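Local coordinates for protein galactose mutarotase related enzyme (Lactobacillus casei, PDB 3Q1N) that probably binds carbohydrate and may act as a sugar isomerase of the aldose 1-epimerase (galactose mutarotase) type, at residues V148-K151 against S155-D158; P144-G149 against A218-P223. All coordinates share one frame; numbering follows the deposited sequence. Where two conformers were deposited one is given.

Interaction 1. Residues V148-K151 against S155-D158. With EDO (1,2-ethanediol), chain L.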
loop_
_atom_site.group_PDB
_atom_site.type_symbol
_atom_site.label_atom_id
_atom_site.label_comp_id
_atom_site.label_asym_id
_atom_site.label_seq_id
_atom_site.Cartn_x
_atom_site.Cartn_y
_atom_site.Cartn_z
ATOM N N VAL A 148 12.648 -3.721 -10.230
ATOM C CA VAL A 148 12.428 -4.095 -11.638
ATOM C C VAL A 148 13.661 -3.825 -12.483
ATOM O O VAL A 148 14.465 -2.971 -12.155
ATOM C CB VAL A 148 11.197 -3.362 -12.269
ATOM C CG1 VAL A 148 9.907 -3.724 -11.499
ATOM C CG2 VAL A 148 11.410 -1.837 -12.302
ATOM N N GLY A 149 13.811 -4.605 -13.555
ATOM C CA GLY A 149 14.867 -4.383 -14.502
ATOM C C GLY A 149 14.579 -3.223 -15.436
ATOM O O GLY A 149 13.445 -2.955 -15.815
ATOM N N LEU A 150 15.660 -2.548 -15.813
ATOM C CA LEU A 150 15.605 -1.454 -16.736
ATOM C C LEU A 150 16.367 -1.729 -18.052
ATOM O O LEU A 150 17.345 -2.493 -18.099
ATOM C CB LEU A 150 16.188 -0.224 -16.079
ATOM C CG LEU A 150 15.576 0.301 -14.784
ATOM C CD1 LEU A 150 16.285 1.618 -14.447
ATOM C CD2 LEU A 150 14.065 0.445 -14.914
ATOM N N LYS A 151 15.891 -1.095 -19.116
ATOM C CA LYS A 151 16.554 -1.141 -20.419
ATOM C C LYS A 151 17.810 -0.290 -20.418
ATOM O O LYS A 151 18.052 0.460 -19.449
ATOM C CB LYS A 151 15.623 -0.660 -21.539
ATOM C CG LYS A 151 14.344 -1.442 -21.656
ATOM C CD LYS A 151 13.599 -1.173 -22.952
ATOM C CE LYS A 151 12.275 -1.912 -22.980
ATOM N NZ LYS A 151 11.558 -1.679 -24.263
ATOM N N SER A 155 14.512 2.971 -19.275
ATOM C CA SER A 155 13.082 2.695 -19.297
ATOM C C SER A 155 12.800 1.352 -18.633
ATOM O O SER A 155 13.682 0.476 -18.551
ATOM C CB SER A 155 12.544 2.693 -20.730
ATOM O OG SER A 155 13.190 1.714 -21.504
ATOM N N PHE A 156 11.564 1.180 -18.147
ATOM C CA PHE A 156 11.201 -0.100 -17.545
ATOM C C PHE A 156 11.311 -1.191 -18.625
ATOM O O PHE A 156 10.923 -0.991 -19.778
ATOM C CB PHE A 156 9.802 -0.091 -16.935
ATOM C CG PHE A 156 9.608 0.929 -15.858
ATOM C CD1 PHE A 156 10.405 0.908 -14.715
ATOM C CD2 PHE A 156 8.631 1.890 -15.989
ATOM C CE1 PHE A 156 10.226 1.844 -13.707
ATOM C CE2 PHE A 156 8.452 2.866 -14.984
ATOM C CZ PHE A 156 9.246 2.823 -13.844
ATOM N N ASP A 157 11.853 -2.355 -18.268
ATOM C CA ASP A 157 12.121 -3.388 -19.295
ATOM C C ASP A 157 10.933 -4.307 -19.575
ATOM O O ASP A 157 10.946 -5.497 -19.207
ATOM C CB ASP A 157 13.344 -4.214 -18.898
ATOM C CG ASP A 157 13.823 -5.150 -19.998
ATOM O OD1 ASP A 157 13.452 -4.933 -21.184
ATOM O OD2 ASP A 157 14.614 -6.091 -19.683
ATOM N N ASP A 158 9.925 -3.749 -20.239
ATOM C CA ASP A 158 8.740 -4.486 -20.681
ATOM C C ASP A 158 7.972 -5.173 -19.533
ATOM O O ASP A 158 7.632 -6.343 -19.609
ATOM C CB ASP A 158 9.123 -5.471 -21.791
ATOM C CG ASP A 158 9.742 -4.773 -22.995
ATOM O OD1 ASP A 158 9.421 -3.564 -23.216
ATOM O OD2 ASP A 158 10.530 -5.437 -23.700
HETATM C C1 EDO L . 17.587 -5.382 -18.350
HETATM O O1 EDO L . 17.495 -6.748 -18.826
HETATM C C2 EDO L . 17.802 -5.200 -16.833
HETATM O O2 EDO L . 18.985 -5.855 -16.306
HETATM O O HOH W 1 11.133 1.287 -23.572
#

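Interaction 2. Residues P144-G149 against A218-P223. With EDO (1,2-ethanediol), chain I; NO3 (nitrate ion), chain F.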
loop_
_atom_site.group_PDB
_atom_site.type_symbol
_atom_site.label_atom_id
_atom_site.label_comp_id
_atom_site.label_asym_id
_atom_site.label_seq_id
_atom_site.Cartn_x
_atom_site.Cartn_y
_atom_site.Cartn_z
ATOM N N PRO A 144 4.279 -1.205 -0.975
ATOM C CA PRO A 144 5.577 -1.834 -1.279
ATOM C C PRO A 144 6.110 -1.401 -2.630
ATOM O O PRO A 144 5.368 -1.379 -3.596
ATOM C CB PRO A 144 5.231 -3.317 -1.315
ATOM C CG PRO A 144 3.797 -3.376 -1.656
ATOM C CD PRO A 144 3.213 -2.216 -0.911
ATOM N N ALA A 145 7.395 -1.121 -2.688
ATOM C CA ALA A 145 8.095 -0.846 -3.946
ATOM C C ALA A 145 8.911 -2.100 -4.276
ATOM O O ALA A 145 9.646 -2.617 -3.445
ATOM C CB ALA A 145 9.016 0.319 -3.782
ATOM N N PHE A 146 8.736 -2.586 -5.488
ATOM C CA PHE A 146 9.376 -3.790 -5.986
ATOM C C PHE A 146 10.453 -3.479 -6.993
ATOM O O PHE A 146 10.253 -2.680 -7.921
ATOM C CB PHE A 146 8.346 -4.680 -6.658
ATOM C CG PHE A 146 7.305 -5.200 -5.700
ATOM C CD1 PHE A 146 7.650 -6.155 -4.750
ATOM C CD2 PHE A 146 6.033 -4.668 -5.688
ATOM C CE1 PHE A 146 6.715 -6.635 -3.847
ATOM C CE2 PHE A 146 5.090 -5.126 -4.768
ATOM C CZ PHE A 146 5.421 -6.100 -3.852
ATOM N N ASN A 147 11.592 -4.118 -6.817
ATOM C CA ASN A 147 12.693 -3.963 -7.798
ATOM C C ASN A 147 12.242 -4.465 -9.183
ATOM O O ASN A 147 11.536 -5.491 -9.273
ATOM C CB ASN A 147 13.915 -4.721 -7.338
ATOM C CG ASN A 147 14.485 -4.145 -6.071
ATOM O OD1 ASN A 147 14.794 -2.956 -6.030
ATOM N ND2 ASN A 147 14.578 -4.959 -5.014
ATOM N N VAL A 148 12.648 -3.721 -10.230
ATOM C CA VAL A 148 12.428 -4.095 -11.638
ATOM C C VAL A 148 13.661 -3.825 -12.483
ATOM O O VAL A 148 14.465 -2.971 -12.155
ATOM C CB VAL A 148 11.197 -3.362 -12.269
ATOM C CG1 VAL A 148 9.907 -3.724 -11.499
ATOM C CG2 VAL A 148 11.410 -1.837 -12.302
ATOM N N GLY A 149 13.811 -4.605 -13.555
ATOM C CA GLY A 149 14.867 -4.383 -14.502
ATOM C C GLY A 149 14.579 -3.223 -15.436
ATOM O O GLY A 149 13.445 -2.955 -15.815
ATOM N N ALA A 218 -3.082 -9.703 -9.065
ATOM C CA ALA A 218 -2.399 -8.731 -9.921
ATOM C C ALA A 218 -0.907 -9.119 -9.955
ATOM O O ALA A 218 -0.243 -9.201 -8.905
ATOM C CB ALA A 218 -2.582 -7.322 -9.385
ATOM N N THR A 219 -0.424 -9.423 -11.159
ATOM C CA THR A 219 0.945 -9.884 -11.392
ATOM C C THR A 219 1.795 -8.804 -12.041
ATOM O O THR A 219 1.405 -8.270 -13.072
ATOM C CB THR A 219 0.965 -11.167 -12.256
ATOM O OG1 THR A 219 0.321 -12.219 -11.527
ATOM C CG2 THR A 219 2.359 -11.585 -12.616
ATOM N N LEU A 220 2.954 -8.537 -11.432
ATOM C CA LEU A 220 3.986 -7.608 -11.944
ATOM C C LEU A 220 5.084 -8.506 -12.529
ATOM O O LEU A 220 5.723 -9.284 -11.804
ATOM C CB LEU A 220 4.527 -6.717 -10.827
ATOM C CG LEU A 220 5.730 -5.851 -11.192
ATOM C CD1 LEU A 220 5.392 -4.776 -12.234
ATOM C CD2 LEU A 220 6.310 -5.231 -9.902
ATOM N N ALA A 221 5.255 -8.433 -13.844
ATOM C CA ALA A 221 6.161 -9.327 -14.542
ATOM C C ALA A 221 6.653 -8.728 -15.861
ATOM O O ALA A 221 5.954 -7.920 -16.485
ATOM C CB ALA A 221 5.456 -10.643 -14.845
ATOM N N SER A 222 7.796 -9.223 -16.301
ATOM C CA SER A 222 8.374 -8.949 -17.619
ATOM C C SER A 222 8.834 -10.269 -18.223
ATOM O O SER A 222 9.389 -11.094 -17.506
ATOM C CB SER A 222 9.591 -8.031 -17.480
ATOM O OG SER A 222 10.400 -8.054 -18.647
ATOM N N PRO A 223 8.599 -10.458 -19.523
ATOM C CA PRO A 223 9.078 -11.684 -20.162
ATOM C C PRO A 223 10.604 -11.801 -20.162
ATOM O O PRO A 223 11.122 -12.892 -20.408
ATOM C CB PRO A 223 8.559 -11.561 -21.592
ATOM C CG PRO A 223 8.367 -10.100 -21.822
ATOM C CD PRO A 223 7.940 -9.565 -20.487
HETATM C C1 EDO I . 9.697 -8.109 -8.228
HETATM O O1 EDO I . 10.770 -9.023 -8.459
HETATM C C2 EDO I . 8.883 -7.920 -9.498
HETATM O O2 EDO I . 9.708 -7.366 -10.534
HETATM N N NO3 F . -2.736 -12.578 -12.989
HETATM O O1 NO3 F . -2.343 -12.668 -11.665
HETATM O O2 NO3 F . -4.003 -12.098 -13.316
HETATM O O3 NO3 F . -1.871 -12.981 -14.012
#

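Interaction 1. Residues V148-K151 against S155-D158
Two backbone hydrogen bonds join the segments round a single bridge between Leu150 and Phe156: Lys151 N to Ser155 O, 2.8 Å and nearly straight (169° at the hydrogen), and Asp157 N to Gly149 O, 3.0 Å. The end-to-end directions of 148-151 and 155-158 differ by 108°, and an inverse gamma turn at Asp157 bends the second segment. Lys151, extended beyond CG, passes alongside Ser155 OG and crosses Asp157 to bring NZ within 3.0 Å of Asp158 OD1, a salt bridge on the syn side but 32° out of the carboxylate plane. OD2 of the same carboxylate is hydrogen-bonded to His224. An asparagine here would carry no negative charge and would probably leave the Lys151 ammonium without its salt-bridge mate. In one of two Ser155 conformers, a water links NZ to OG, itself hydrogen-bonded to Asp153. On the apolar side, Phe156 CD1 meets Leu150 CD2 at 3.7 Å and Val148 CG2 at 3.8 Å. Asp157 OD2 is hydrogen-bonded to His225 and to an ethanediol, probably from the crystallisation liquor. Both segments lie in the loop between strands 136-147 and 160-164, where Phe156 stacks on His200 and, with Val148, rests on Ile252 of strand 251-258.

Interaction 2. Residues P144-G149 against A218-P223
Leu220 reaches across to Phe146 and Val148 with one methyl, CD2, which lies 3.9 Å from Phe146 CB and 4.2 Å from Val148 CG1. The CA-to-CA separation of Phe146 and Leu220, 8.9 Å, is too wide for backbone pairing, and no hydrogen bond crosses the gap; side chains alone span it. Those of Phe146, Val148 and Leu220 all leave their backbones toward the opposing segment. Leu220 has CG anti to its backbone N (chi1 172°), which extends the branch away from its own strand and carries CD2 to the base of the Phe146 side chain. The methyl therefore meets the CB of Phe146 more closely than its aromatic carbons, and its approach to the ring is oblique. Val148 contributes its CG1 branch, set anti to the carbonyl carbon, while its other methyl serves the contact with Phe156.

An ethanediol, probably from the crystallisation liquor, lies beside these groups. Its C2 is 3.7 Å from Leu220 CD2, and its O2 donates a 2.9 Å hydrogen bond to Asn147 O; the molecule is also bonded to Tyr31 OH. On the other strand, Thr219 OG1 donates a 2.7 Å hydrogen bond to O1 of a nitrate ion, also probably from the crystallisation liquor, and is hydrogen-bonded to Thr230 OG1, so this polar group is engaged with partners other than 144-149.

The two segments belong to different beta-sheets, with strand 136-147 pairing with 251-258 and strand 217-221 with 229-232. Ile229 touches both Phe146 and Leu220, and Val254 touches Leu220, consistent with face-to-face packing in the beta-sandwich of the galactose mutarotase fold. With three buried apolar residues and only 103 Å² of shared surface, the direct contact is a small hydrophobic one: its chemistry implies dispersion and burial, without a directional bond to fix the spacing of the strands.

Overall arrangement
Interactions 1 and 2 have centres about 10 Å apart and share Val148 and Gly149, where strand 136-147 runs out into a loop. Along the chain, 144-149 overlaps 148-151; the return segment 155-158 follows within the same loop, and 218-223 begins sixty residues after Asp158. Interaction 1 organises the loop before strand 160-164, whereas interaction 2 lies deeper, between two sheets. A probable hydrogen bond between Ser222 OG and Asp157 O, 2.7 Å long, joins them directly. Strands 160-164 and 217-221 are sheet neighbours, so loop and sheet packing form one continuous region at this end of the fold.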